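PDB 6THQ: branched-chain amino acid aminotransferase from Thermoproteus uzoniensis 768-20, which probably catalyses the reversible pyridoxal-phosphate-dependent transfer of an amino group between leucine, isoleucine or valine and 2-oxoglutarate, in branched-chain amino-acid biosynthesis. Local coordinates for residues R150-S155 with T164-N169; P158-A163 with I219-T224; Y182-M187 with S198-F203. One frame throughout, in Å; residues are numbered along the deposited sequence. Where two conformers were deposited one is given.

Contact 1 (R150-S155 with T164-N169); sequences RRVHTS and TGIYLN. With PLP (pyridoxal-5'-phosphate), chain D; PY5 (2-[O-phosphonopyridoxyl]-amino-pentanoic acid), chain E.
Asn-169 and Arg-151 cross at about a right angle, yet their amide and guanidinium planes lie only 6° apart. NH1 of Arg-151 therefore donates edge-on to OD1 of Asn-169, in the carbonyl plane and on a lone pair, at 3.0 Å. The same OD1 takes a second bond from Val-152 N, also 3.0 Å long, which comes from above the carbonyl plane. The other branch, ND2 of Asn-169, reaches Arg-150 O at 2.9 Å with a nearly straight N-H (165°), and is also bonded to Met-156 O of the second subunit. With CG anti to the backbone N (chi1 -178°), Asn-169 carries its amide from helix 167-179 to the loop after strand 142-146, where it bridges the peptide groups on the two sides of Arg-151. This loop-helix junction borders the cofactor site of the class-IV aminotransferase fold: Tyr-167, a pyridoxal-phosphate ligand, turns its ring edge to the O3 side of the cofactor. Arg-151 has its NE in a salt bridge with Glu-196, while NH2 lies 3.6 Å from the methyl carbon C2A of PLP. Beside this polar cluster, CG2 of Val-152 packs on CG2 of Ile-166 at 3.6 Å.

Contact 2 (P158-A163 with I219-T224); sequences PVMAKA and ILEGIT. With PLP (pyridoxal-5'-phosphate), chain D; PY5 (2-[O-phosphonopyridoxyl]-amino-pentanoic acid), chain E.
In the cofactor pocket, the isobutyl group of Leu-220 fills the angle between the turn 158-161, with Lys-162 just after it, and the pyridine ring. The two methyls of Leu-220 divide the work. CD1 presses against the backbone carbonyls of the type I turn, 3.1 Å from Met-160 O, whereas CD2 stands over one face of the pyridine ring, 3.5 Å from C4 of PLP. Anti placement of CG relative to the backbone N (chi1 -172°) directs the branch there. CD2 also meets the aliphatic chain of Lys-162, 3.7 Å from its CE, as that chain crosses it toward the C4 side of the cofactor. NZ of Lys-162 donates to O of PY5 at 2.9 Å. Beside this wedge the backbones approach closely enough for a CA-H...O contact, from Met-160 CA to Ile-219 O at 3.6 Å. Farther out, Met-160 and Glu-221 run alongside each other in the same direction. Beyond Glu-221, whose O is hydrogen-bonded to Arg-66, the chain enters helix 223-234 with Gly-222 as N-cap. Two successive amides then grip the phosphate: Ile-223 N donates to O3P of PLP at 2.7 Å, almost straight (177°), and Thr-224 N to O2P of PLP at 2.7 Å. Lys-162 is probably the Schiff-base lysine, as in other members of the family, and a phosphate held at a helix N terminus is a feature of pyridoxal-phosphate-dependent class-IV aminotransferases.

Contact 3 (Y182-M187 with S198-F203); sequences YDEAIM and SGENIF. With PY5 (2-[O-phosphonopyridoxyl]-amino-pentanoic acid), chain E; PLP (pyridoxal-5'-phosphate), chain D.
Glu-184 reaches from the start of strand 184-188 to Ser-198 and Glu-200, in the link between strands 193-197 and 201-206 of the mixed sheet of this class-IV aminotransferase. Its CB points toward that link, and the chain continues with CG anti to the backbone N (chi1 -163°) before bending at chi2. CG then passes the Glu-200 carboxylate, 3.6 Å from OE1 of Glu-200. CD, next along, sits 3.2 Å from Ser-198 OG. At the tip the two oxygens part company. OE1 of Glu-184 accepts from Ser-198 OG at 2.6 Å on its syn side, tilted out of the carboxylate plane, and from Ala-185 N at 2.8 Å on its anti side; this pair of donors fixes the rotation of the carboxylate. OE2 of Glu-184 approaches OE2 of Glu-200 to 2.7 Å, the carboxylate planes being 60° apart. Oxygens this close suggest that one acid is protonated, although Arg-178, in a salt bridge with OE2 of Glu-184, would offset some of the charge. The backbone of the link lies against the pyridine ring of the cofactor, on the face opposite Leu-220. Nearby, Met-187 CE rests on Ser-198 CA, and Ile-186 packs its CD1 on that of Ile-202. Glu-200 is steadied from its own segment, where Gly-199 N donates to OE1 of Glu-200 at 2.8 Å from above the carboxylate plane.

Overall arrangement
Following the chain from its N terminus, the loop after strand 142-146 supplies segment 150-155, then 158-163, and contact 1 closes this short excursion as helix 167-179 begins. Segment 158-163 waits much longer for its partner: contact 2 closes only at 219-224, at the start of helix 223-234, so contacts 1 and 2 cross. Contact 3 opens after contact 1 has closed, spans the hairpin of strands 184-188 and 193-197, and is nested within the loop of contact 2. Met-187 joins contacts 1 and 3 by packing on Arg-151 and Asn-169, while Asn-201 joins contacts 3 and 2 through a probable hydrogen bond to Leu-220 O. All three border the cofactor.

Contact 1 (R150-S155 with T164-N169)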
loop_
_atom_site.group_PDB
_atom_site.type_symbol
_atom_site.label_atom_id
_atom_site.label_comp_id
_atom_site.label_asym_id
_atom_site.label_seq_id
_atom_site.Cartn_x
_atom_site.Cartn_y
_atom_site.Cartn_z
ATOM N N ARG A 150 0.740 -10.834 -10.666
ATOM C CA ARG A 150 0.176 -11.842 -9.786
ATOM C C ARG A 150 -0.458 -11.204 -8.576
ATOM O O ARG A 150 -0.035 -10.120 -8.145
ATOM C CB ARG A 150 1.259 -12.855 -9.351
ATOM C CG ARG A 150 1.845 -13.746 -10.492
ATOM C CD ARG A 150 0.769 -14.630 -11.200
ATOM N NE ARG A 150 1.262 -15.545 -12.235
ATOM C CZ ARG A 150 1.237 -15.326 -13.564
ATOM N NH1 ARG A 150 0.770 -14.206 -14.045
ATOM N NH2 ARG A 150 1.679 -16.262 -14.429
ATOM N N ARG A 151 -1.528 -11.829 -8.058
ATOM C CA ARG A 151 -2.100 -11.331 -6.843
ATOM C C ARG A 151 -1.080 -11.409 -5.703
ATOM O O ARG A 151 -0.415 -12.457 -5.542
ATOM C CB ARG A 151 -3.290 -12.218 -6.450
ATOM C CG ARG A 151 -4.087 -11.622 -5.281
ATOM C CD ARG A 151 -4.889 -10.430 -5.792
ATOM N NE ARG A 151 -5.930 -10.104 -4.859
ATOM C CZ ARG A 151 -5.962 -8.984 -4.134
ATOM N NH1 ARG A 151 -5.017 -8.079 -4.302
ATOM N NH2 ARG A 151 -6.959 -8.754 -3.272
ATOM N N VAL A 152 -1.046 -10.409 -4.827
ATOM C CA VAL A 152 -0.053 -10.455 -3.768
ATOM C C VAL A 152 -0.316 -11.612 -2.866
ATOM O O VAL A 152 -1.483 -11.944 -2.548
ATOM C CB VAL A 152 -0.135 -9.285 -2.734
ATOM C CG1 VAL A 152 1.032 -8.402 -2.730
ATOM C CG2 VAL A 152 -1.411 -8.569 -2.684
ATOM N N HIS A 153 0.749 -12.125 -2.273
ATOM C CA HIS A 153 0.674 -13.396 -1.555
ATOM C C HIS A 153 0.628 -13.203 -0.062
ATOM O O HIS A 153 1.260 -12.296 0.502
ATOM C CB HIS A 153 1.921 -14.206 -1.897
ATOM C CG HIS A 153 1.845 -15.638 -1.476
ATOM N ND1 HIS A 153 2.437 -16.109 -0.327
ATOM C CD2 HIS A 153 1.239 -16.704 -2.056
ATOM C CE1 HIS A 153 2.221 -17.410 -0.232
ATOM N NE2 HIS A 153 1.513 -17.795 -1.281
ATOM N N THR A 154 -0.065 -14.133 0.579
ATOM C CA THR A 154 -0.359 -14.102 2.018
ATOM C C THR A 154 0.928 -14.065 2.883
ATOM O O THR A 154 0.971 -13.504 4.018
ATOM C CB THR A 154 -1.266 -15.304 2.417
ATOM O OG1 THR A 154 -1.528 -15.245 3.804
ATOM C CG2 THR A 154 -0.600 -16.723 2.082
ATOM N N SER A 155 2.002 -14.665 2.368
ATOM C CA SER A 155 3.246 -14.726 3.155
ATOM C C SER A 155 3.942 -13.376 3.184
ATOM O O SER A 155 4.903 -13.195 3.930
ATOM C CB SER A 155 4.199 -15.735 2.522
ATOM O OG SER A 155 4.568 -15.225 1.224
ATOM N N THR A 164 -5.399 -0.883 2.719
ATOM C CA THR A 164 -5.147 0.066 1.648
ATOM C C THR A 164 -3.892 -0.219 0.834
ATOM O O THR A 164 -3.936 -0.190 -0.379
ATOM C CB THR A 164 -5.012 1.467 2.269
ATOM O OG1 THR A 164 -3.998 1.398 3.263
ATOM C CG2 THR A 164 -6.366 1.940 2.926
ATOM N N GLY A 165 -2.768 -0.475 1.490
ATOM C CA GLY A 165 -1.514 -0.588 0.753
ATOM C C GLY A 165 -1.539 -1.768 -0.216
ATOM O O GLY A 165 -0.902 -1.683 -1.239
ATOM N N ILE A 166 -2.294 -2.848 0.075
ATOM C CA ILE A 166 -2.453 -3.984 -0.810
ATOM C C ILE A 166 -2.970 -3.616 -2.185
ATOM O O ILE A 166 -2.595 -4.204 -3.204
ATOM C CB ILE A 166 -3.378 -5.018 -0.126
ATOM C CG1 ILE A 166 -2.666 -5.519 1.121
ATOM C CG2 ILE A 166 -3.575 -6.220 -0.984
ATOM C CD1 ILE A 166 -3.400 -6.576 1.903
ATOM N N TYR A 167 -3.788 -2.589 -2.255
ATOM C CA TYR A 167 -4.440 -2.207 -3.523
ATOM C C TYR A 167 -3.586 -1.624 -4.626
ATOM O O TYR A 167 -4.069 -1.427 -5.765
ATOM C CB TYR A 167 -5.657 -1.346 -3.242
ATOM C CG TYR A 167 -6.789 -2.213 -2.826
ATOM C CD1 TYR A 167 -6.792 -2.784 -1.574
ATOM C CD2 TYR A 167 -7.794 -2.580 -3.730
ATOM C CE1 TYR A 167 -7.776 -3.689 -1.178
ATOM C CE2 TYR A 167 -8.816 -3.468 -3.366
ATOM C CZ TYR A 167 -8.799 -4.014 -2.076
ATOM O OH TYR A 167 -9.739 -4.899 -1.625
ATOM N N LEU A 168 -2.331 -1.336 -4.333
ATOM C CA LEU A 168 -1.381 -1.001 -5.403
ATOM C C LEU A 168 -1.308 -2.188 -6.387
ATOM O O LEU A 168 -1.226 -2.020 -7.612
ATOM C CB LEU A 168 0.001 -0.682 -4.792
ATOM C CG LEU A 168 1.152 -0.374 -5.745
ATOM C CD1 LEU A 168 0.862 0.779 -6.697
ATOM C CD2 LEU A 168 2.405 -0.085 -4.910
ATOM N N ASN A 169 -1.385 -3.404 -5.827
ATOM C CA ASN A 169 -1.481 -4.644 -6.605
ATOM C C ASN A 169 -2.739 -4.613 -7.517
ATOM O O ASN A 169 -2.629 -4.943 -8.706
ATOM C CB ASN A 169 -1.538 -5.812 -5.619
ATOM C CG ASN A 169 -1.601 -7.190 -6.269
ATOM O OD1 ASN A 169 -2.465 -8.002 -5.905
ATOM N ND2 ASN A 169 -0.627 -7.516 -7.149
HETATM N N1 PLP D . -11.976 -8.165 -4.023
HETATM C C2 PLP D . -11.369 -6.993 -3.737
HETATM C C2A PLP D . -9.915 -6.917 -4.062
HETATM C C3 PLP D . -12.161 -5.839 -3.207
HETATM O O3 PLP D . -11.631 -4.609 -2.916
HETATM C C4 PLP D . -13.619 -6.061 -2.967
HETATM C C4A PLP D . -14.475 -4.938 -2.398
HETATM C C5 PLP D . -14.134 -7.420 -3.314
HETATM C C6 PLP D . -13.275 -8.391 -3.828
HETATM C C5A PLP D . -15.590 -7.792 -3.148
HETATM O O4P PLP D . -15.922 -7.825 -1.779
HETATM P P PLP D . -17.409 -7.387 -1.394
HETATM O O1P PLP D . -17.487 -6.018 -2.026
HETATM O O2P PLP D . -18.302 -8.385 -2.067
HETATM O O3P PLP D . -17.370 -7.459 0.112
HETATM N N1 PY5 E . -11.841 -8.626 -4.510
HETATM C C2 PY5 E . -11.315 -7.372 -4.545
HETATM C C2A PY5 E . -9.869 -7.195 -4.928
HETATM C C3 PY5 E . -12.217 -6.194 -4.300
HETATM O O3 PY5 E . -11.767 -4.898 -4.372
HETATM C C4 PY5 E . -13.658 -6.479 -3.971
HETATM C C4A PY5 E . -14.662 -5.360 -3.707
HETATM C C5 PY5 E . -14.069 -7.905 -3.931
HETATM C C6 PY5 E . -13.121 -8.890 -4.195
HETATM C C5A PY5 E . -15.516 -8.252 -3.593
HETATM O O4P PY5 E . -15.816 -7.745 -2.284
HETATM P P PY5 E . -17.304 -7.440 -1.747
HETATM O O1P PY5 E . -17.600 -6.051 -2.250
HETATM O O2P PY5 E . -18.177 -8.426 -2.467
HETATM O O3P PY5 E . -17.170 -7.610 -0.240
HETATM N N PY5 E . -13.859 -4.264 -3.228
HETATM C CA PY5 E . -14.058 -2.973 -3.838
HETATM C C PY5 E . -15.564 -2.796 -3.730
HETATM O O PY5 E . -15.740 -2.129 -2.714
HETATM C CB PY5 E . -13.272 -2.752 -5.163
HETATM C CG PY5 E . -12.361 -1.520 -5.064
HETATM C CD PY5 E . -13.164 -0.318 -5.568
HETATM O OXT PY5 E . -16.504 -3.275 -4.448
#

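Contact 2 (P158-A163 with I219-T224)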
loop_
_atom_site.group_PDB
_atom_site.type_symbol
_atom_site.label_atom_id
_atom_site.label_comp_id
_atom_site.label_asym_id
_atom_site.label_seq_id
_atom_site.Cartn_x
_atom_site.Cartn_y
_atom_site.Cartn_z
ATOM N N PRO A 158 -1.208 -9.258 4.059
ATOM C CA PRO A 158 -2.429 -9.982 4.474
ATOM C C PRO A 158 -3.597 -9.765 3.523
ATOM O O PRO A 158 -4.453 -8.953 3.842
ATOM C CB PRO A 158 -2.755 -9.328 5.843
ATOM C CG PRO A 158 -2.144 -7.970 5.789
ATOM C CD PRO A 158 -0.941 -8.066 4.897
ATOM N N VAL A 159 -3.632 -10.456 2.363
ATOM C CA VAL A 159 -4.530 -10.121 1.283
ATOM C C VAL A 159 -5.979 -10.357 1.669
ATOM O O VAL A 159 -6.863 -9.844 0.995
ATOM C CB VAL A 159 -4.516 -11.121 0.122
ATOM C CG1 VAL A 159 -4.472 -10.475 -1.252
ATOM C CG2 VAL A 159 -3.793 -12.397 0.411
ATOM N N MET A 160 -6.237 -11.198 2.666
ATOM C CA MET A 160 -7.640 -11.403 3.078
ATOM C C MET A 160 -8.240 -10.051 3.668
ATOM O O MET A 160 -9.441 -9.847 3.587
ATOM C CB MET A 160 -7.809 -12.555 4.076
ATOM C CG MET A 160 -9.201 -13.227 3.988
ATOM S SD MET A 160 -9.567 -14.527 5.221
ATOM C CE MET A 160 -9.801 -13.506 6.682
ATOM N N ALA A 161 -7.400 -9.167 4.228
ATOM C CA ALA A 161 -7.883 -7.895 4.709
ATOM C C ALA A 161 -8.107 -6.862 3.583
ATOM O O ALA A 161 -7.428 -6.894 2.551
ATOM C CB ALA A 161 -6.931 -7.351 5.737
ATOM N N LYS A 162 -9.079 -5.973 3.756
ATOM C CA LYS A 162 -9.274 -4.893 2.770
ATOM C C LYS A 162 -8.392 -3.774 3.245
ATOM O O LYS A 162 -8.872 -2.790 3.846
ATOM C CB LYS A 162 -10.766 -4.505 2.609
ATOM C CG LYS A 162 -11.145 -4.077 1.199
ATOM C CD LYS A 162 -12.646 -3.885 1.014
ATOM C CE LYS A 162 -13.142 -4.146 -0.405
ATOM N NZ LYS A 162 -13.411 -2.927 -1.217
ATOM N N ALA A 163 -7.090 -3.957 3.030
ATOM C CA ALA A 163 -6.058 -3.049 3.582
ATOM C C ALA A 163 -5.582 -2.165 2.445
ATOM O O ALA A 163 -5.356 -2.621 1.327
ATOM C CB ALA A 163 -4.855 -3.830 4.142
ATOM N N ILE A 219 -7.533 -14.572 -1.389
ATOM C CA ILE A 219 -8.486 -13.644 -1.984
ATOM C C ILE A 219 -9.143 -12.876 -0.845
ATOM O O ILE A 219 -9.033 -13.270 0.341
ATOM C CB ILE A 219 -9.598 -14.356 -2.739
ATOM C CG1 ILE A 219 -10.406 -15.244 -1.803
ATOM C CG2 ILE A 219 -9.034 -15.098 -3.924
ATOM C CD1 ILE A 219 -11.521 -15.982 -2.551
ATOM N N LEU A 220 -9.793 -11.765 -1.204
ATOM C CA LEU A 220 -10.636 -11.021 -0.274
ATOM C C LEU A 220 -11.936 -11.858 -0.007
ATOM O O LEU A 220 -12.549 -12.463 -0.936
ATOM C CB LEU A 220 -10.980 -9.633 -0.845
ATOM C CG LEU A 220 -11.680 -8.887 0.299
ATOM C CD1 LEU A 220 -10.631 -8.269 1.162
ATOM C CD2 LEU A 220 -12.633 -7.792 -0.115
ATOM N N GLU A 221 -12.298 -11.979 1.259
ATOM C CA GLU A 221 -13.499 -12.711 1.656
ATOM C C GLU A 221 -14.726 -11.788 1.382
ATOM O O GLU A 221 -15.203 -11.112 2.290
ATOM C CB GLU A 221 -13.393 -13.067 3.128
ATOM C CG GLU A 221 -14.566 -13.884 3.567
ATOM C CD GLU A 221 -14.489 -14.455 4.998
ATOM O OE1 GLU A 221 -13.640 -14.006 5.824
ATOM O OE2 GLU A 221 -15.385 -15.330 5.255
ATOM N N GLY A 222 -15.167 -11.729 0.114
ATOM C CA GLY A 222 -16.151 -10.762 -0.330
ATOM C C GLY A 222 -17.532 -11.043 0.288
ATOM O O GLY A 222 -17.936 -12.226 0.476
ATOM N N ILE A 223 -18.266 -9.979 0.604
ATOM C CA ILE A 223 -19.581 -10.166 1.174
ATOM C C ILE A 223 -20.583 -10.474 0.016
ATOM O O ILE A 223 -21.588 -11.165 0.228
ATOM C CB ILE A 223 -19.982 -8.918 1.940
ATOM C CG1 ILE A 223 -18.971 -8.533 3.042
ATOM C CG2 ILE A 223 -21.457 -8.923 2.245
ATOM C CD1 ILE A 223 -19.147 -8.867 4.466
ATOM N N THR A 224 -20.321 -10.011 -1.205
ATOM C CA THR A 224 -21.123 -10.434 -2.311
ATOM C C THR A 224 -20.952 -11.911 -2.594
ATOM O O THR A 224 -21.933 -12.639 -2.827
ATOM C CB THR A 224 -20.782 -9.667 -3.562
ATOM O OG1 THR A 224 -20.754 -8.284 -3.208
ATOM C CG2 THR A 224 -21.816 -9.908 -4.676
HETATM N N1 PLP D . -11.976 -8.165 -4.023
HETATM C C2 PLP D . -11.369 -6.993 -3.737
HETATM C C2A PLP D . -9.915 -6.917 -4.062
HETATM C C3 PLP D . -12.161 -5.839 -3.207
HETATM O O3 PLP D . -11.631 -4.609 -2.916
HETATM C C4 PLP D . -13.619 -6.061 -2.967
HETATM C C4A PLP D . -14.475 -4.938 -2.398
HETATM C C5 PLP D . -14.134 -7.420 -3.314
HETATM C C6 PLP D . -13.275 -8.391 -3.828
HETATM C C5A PLP D . -15.590 -7.792 -3.148
HETATM O O4P PLP D . -15.922 -7.825 -1.779
HETATM P P PLP D . -17.409 -7.387 -1.394
HETATM O O1P PLP D . -17.487 -6.018 -2.026
HETATM O O2P PLP D . -18.302 -8.385 -2.067
HETATM O O3P PLP D . -17.370 -7.459 0.112
HETATM N N1 PY5 E . -11.841 -8.626 -4.510
HETATM C C2 PY5 E . -11.315 -7.372 -4.545
HETATM C C2A PY5 E . -9.869 -7.195 -4.928
HETATM C C3 PY5 E . -12.217 -6.194 -4.300
HETATM O O3 PY5 E . -11.767 -4.898 -4.372
HETATM C C4 PY5 E . -13.658 -6.479 -3.971
HETATM C C4A PY5 E . -14.662 -5.360 -3.707
HETATM C C5 PY5 E . -14.069 -7.905 -3.931
HETATM C C6 PY5 E . -13.121 -8.890 -4.195
HETATM C C5A PY5 E . -15.516 -8.252 -3.593
HETATM O O4P PY5 E . -15.816 -7.745 -2.284
HETATM P P PY5 E . -17.304 -7.440 -1.747
HETATM O O1P PY5 E . -17.600 -6.051 -2.250
HETATM O O2P PY5 E . -18.177 -8.426 -2.467
HETATM O O3P PY5 E . -17.170 -7.610 -0.240
HETATM N N PY5 E . -13.859 -4.264 -3.228
HETATM C CA PY5 E . -14.058 -2.973 -3.838
HETATM C C PY5 E . -15.564 -2.796 -3.730
HETATM O O PY5 E . -15.740 -2.129 -2.714
HETATM C CB PY5 E . -13.272 -2.752 -5.163
HETATM C CG PY5 E . -12.361 -1.520 -5.064
HETATM C CD PY5 E . -13.164 -0.318 -5.568
HETATM O OXT PY5 E . -16.504 -3.275 -4.448
#

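Contact 3 (Y182-M187 with S198-F203)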
loop_
_atom_site.group_PDB
_atom_site.type_symbol
_atom_site.label_atom_id
_atom_site.label_comp_id
_atom_site.label_asym_id
_atom_site.label_seq_id
_atom_site.Cartn_x
_atom_site.Cartn_y
_atom_site.Cartn_z
ATOM N N TYR A 182 -9.460 -3.833 -22.450
ATOM C CA TYR A 182 -10.470 -4.663 -21.768
ATOM C C TYR A 182 -11.173 -3.947 -20.611
ATOM O O TYR A 182 -10.739 -2.858 -20.179
ATOM C CB TYR A 182 -9.852 -5.972 -21.253
ATOM C CG TYR A 182 -9.169 -6.830 -22.287
ATOM C CD1 TYR A 182 -7.868 -6.517 -22.770
ATOM C CD2 TYR A 182 -9.777 -7.979 -22.754
ATOM C CE1 TYR A 182 -7.230 -7.338 -23.724
ATOM C CE2 TYR A 182 -9.147 -8.804 -23.729
ATOM C CZ TYR A 182 -7.888 -8.493 -24.193
ATOM O OH TYR A 182 -7.294 -9.330 -25.091
ATOM N N ASP A 183 -12.239 -4.550 -20.096
ATOM C CA ASP A 183 -12.997 -3.932 -19.007
ATOM C C ASP A 183 -12.436 -4.227 -17.633
ATOM O O ASP A 183 -12.575 -3.399 -16.697
ATOM C CB ASP A 183 -14.469 -4.378 -19.053
ATOM C CG ASP A 183 -15.092 -4.196 -20.456
ATOM O OD1 ASP A 183 -15.215 -3.048 -20.889
ATOM O OD2 ASP A 183 -15.406 -5.194 -21.138
ATOM N N GLU A 184 -11.799 -5.385 -17.503
ATOM C CA GLU A 184 -11.358 -5.862 -16.216
ATOM C C GLU A 184 -10.222 -6.908 -16.298
ATOM O O GLU A 184 -10.031 -7.631 -17.295
ATOM C CB GLU A 184 -12.570 -6.430 -15.450
ATOM C CG GLU A 184 -12.393 -6.602 -13.955
ATOM C CD GLU A 184 -11.724 -5.398 -13.251
ATOM O OE1 GLU A 184 -10.437 -5.310 -13.226
ATOM O OE2 GLU A 184 -12.501 -4.556 -12.691
ATOM N N ALA A 185 -9.458 -6.948 -15.224
ATOM C CA ALA A 185 -8.339 -7.836 -15.086
ATOM C C ALA A 185 -8.744 -9.074 -14.346
ATOM O O ALA A 185 -9.541 -9.001 -13.419
ATOM C CB ALA A 185 -7.278 -7.136 -14.254
ATOM N N ILE A 186 -8.162 -10.209 -14.703
ATOM C CA ILE A 186 -8.183 -11.337 -13.797
ATOM C C ILE A 186 -6.763 -11.610 -13.357
ATOM O O ILE A 186 -5.848 -11.666 -14.185
ATOM C CB ILE A 186 -8.793 -12.553 -14.523
ATOM C CG1 ILE A 186 -10.293 -12.310 -14.703
ATOM C CG2 ILE A 186 -8.519 -13.870 -13.756
ATOM C CD1 ILE A 186 -10.912 -13.326 -15.572
ATOM N N MET A 187 -6.578 -11.812 -12.067
ATOM C CA MET A 187 -5.287 -12.195 -11.520
ATOM C C MET A 187 -5.149 -13.628 -11.115
ATOM O O MET A 187 -6.074 -14.223 -10.520
ATOM C CB MET A 187 -5.009 -11.356 -10.279
ATOM C CG MET A 187 -4.639 -9.945 -10.658
ATOM S SD MET A 187 -3.985 -8.925 -9.319
ATOM C CE MET A 187 -5.618 -8.496 -8.794
ATOM N N SER A 198 -9.445 -7.383 -10.304
ATOM C CA SER A 198 -8.860 -6.270 -9.541
ATOM C C SER A 198 -9.753 -5.798 -8.411
ATOM O O SER A 198 -9.249 -5.436 -7.337
ATOM C CB SER A 198 -8.476 -5.102 -10.452
ATOM O OG SER A 198 -9.632 -4.451 -10.958
ATOM N N GLY A 199 -11.063 -5.826 -8.601
ATOM C CA GLY A 199 -11.974 -5.495 -7.483
ATOM C C GLY A 199 -13.216 -6.352 -7.369
ATOM O O GLY A 199 -14.270 -5.829 -7.084
ATOM N N GLU A 200 -13.106 -7.653 -7.649
ATOM C CA GLU A 200 -14.236 -8.534 -7.722
ATOM C C GLU A 200 -13.790 -9.939 -7.316
ATOM O O GLU A 200 -12.647 -10.305 -7.547
ATOM C CB GLU A 200 -14.689 -8.666 -9.163
ATOM C CG GLU A 200 -15.169 -7.416 -9.841
ATOM C CD GLU A 200 -14.035 -6.624 -10.470
ATOM O OE1 GLU A 200 -12.838 -7.046 -10.421
ATOM O OE2 GLU A 200 -14.331 -5.539 -10.993
ATOM N N ASN A 201 -14.704 -10.749 -6.787
ATOM C CA ASN A 201 -14.472 -12.165 -6.689
ATOM C C ASN A 201 -14.958 -12.786 -7.941
ATOM O O ASN A 201 -15.675 -12.150 -8.749
ATOM C CB ASN A 201 -15.215 -12.705 -5.483
ATOM C CG ASN A 201 -14.514 -12.364 -4.178
ATOM O OD1 ASN A 201 -15.076 -11.679 -3.348
ATOM N ND2 ASN A 201 -13.298 -12.846 -3.998
ATOM N N ILE A 202 -14.534 -14.008 -8.207
ATOM C CA ILE A 202 -14.922 -14.574 -9.499
ATOM C C ILE A 202 -15.639 -15.931 -9.345
ATOM O O ILE A 202 -15.310 -16.692 -8.454
ATOM C CB ILE A 202 -13.717 -14.633 -10.445
ATOM C CG1 ILE A 202 -14.211 -14.983 -11.810
ATOM C CG2 ILE A 202 -12.722 -15.688 -9.993
ATOM C CD1 ILE A 202 -13.164 -15.509 -12.703
ATOM N N PHE A 203 -16.642 -16.193 -10.196
ATOM C CA PHE A 203 -17.317 -17.479 -10.249
ATOM C C PHE A 203 -17.288 -18.050 -11.645
ATOM O O PHE A 203 -17.340 -17.304 -12.649
ATOM C CB PHE A 203 -18.781 -17.341 -9.880
ATOM C CG PHE A 203 -19.032 -17.264 -8.419
ATOM C CD1 PHE A 203 -18.872 -16.060 -7.738
ATOM C CD2 PHE A 203 -19.523 -18.381 -7.709
ATOM C CE1 PHE A 203 -19.134 -15.937 -6.387
ATOM C CE2 PHE A 203 -19.794 -18.285 -6.346
ATOM C CZ PHE A 203 -19.589 -17.059 -5.677
HETATM N N1 PY5 E . -11.841 -8.626 -4.510
HETATM C C2 PY5 E . -11.315 -7.372 -4.545
HETATM C C2A PY5 E . -9.869 -7.195 -4.928
HETATM C C3 PY5 E . -12.217 -6.194 -4.300
HETATM O O3 PY5 E . -11.767 -4.898 -4.372
HETATM C C4 PY5 E . -13.658 -6.479 -3.971
HETATM C C4A PY5 E . -14.662 -5.360 -3.707
HETATM C C5 PY5 E . -14.069 -7.905 -3.931
HETATM C C6 PY5 E . -13.121 -8.890 -4.195
HETATM C C5A PY5 E . -15.516 -8.252 -3.593
HETATM O O4P PY5 E . -15.816 -7.745 -2.284
HETATM P P PY5 E . -17.304 -7.440 -1.747
HETATM O O1P PY5 E . -17.600 -6.051 -2.250
HETATM O O2P PY5 E . -18.177 -8.426 -2.467
HETATM O O3P PY5 E . -17.170 -7.610 -0.240
HETATM N N PY5 E . -13.859 -4.264 -3.228
HETATM C CA PY5 E . -14.058 -2.973 -3.838
HETATM C C PY5 E . -15.564 -2.796 -3.730
HETATM O O PY5 E . -15.740 -2.129 -2.714
HETATM C CB PY5 E . -13.272 -2.752 -5.163
HETATM C CG PY5 E . -12.361 -1.520 -5.064
HETATM C CD PY5 E . -13.164 -0.318 -5.568
HETATM O OXT PY5 E . -16.504 -3.275 -4.448
HETATM N N1 PLP D . -11.976 -8.165 -4.023
HETATM C C2 PLP D . -11.369 -6.993 -3.737
HETATM C C2A PLP D . -9.915 -6.917 -4.062
HETATM C C3 PLP D . -12.161 -5.839 -3.207
HETATM O O3 PLP D . -11.631 -4.609 -2.916
HETATM C C4 PLP D . -13.619 -6.061 -2.967
HETATM C C4A PLP D . -14.475 -4.938 -2.398
HETATM C C5 PLP D . -14.134 -7.420 -3.314
HETATM C C6 PLP D . -13.275 -8.391 -3.828
HETATM C C5A PLP D . -15.590 -7.792 -3.148
HETATM O O4P PLP D . -15.922 -7.825 -1.779
HETATM P P PLP D . -17.409 -7.387 -1.394
HETATM O O1P PLP D . -17.487 -6.018 -2.026
HETATM O O2P PLP D . -18.302 -8.385 -2.067
HETATM O O3P PLP D . -17.370 -7.459 0.112
#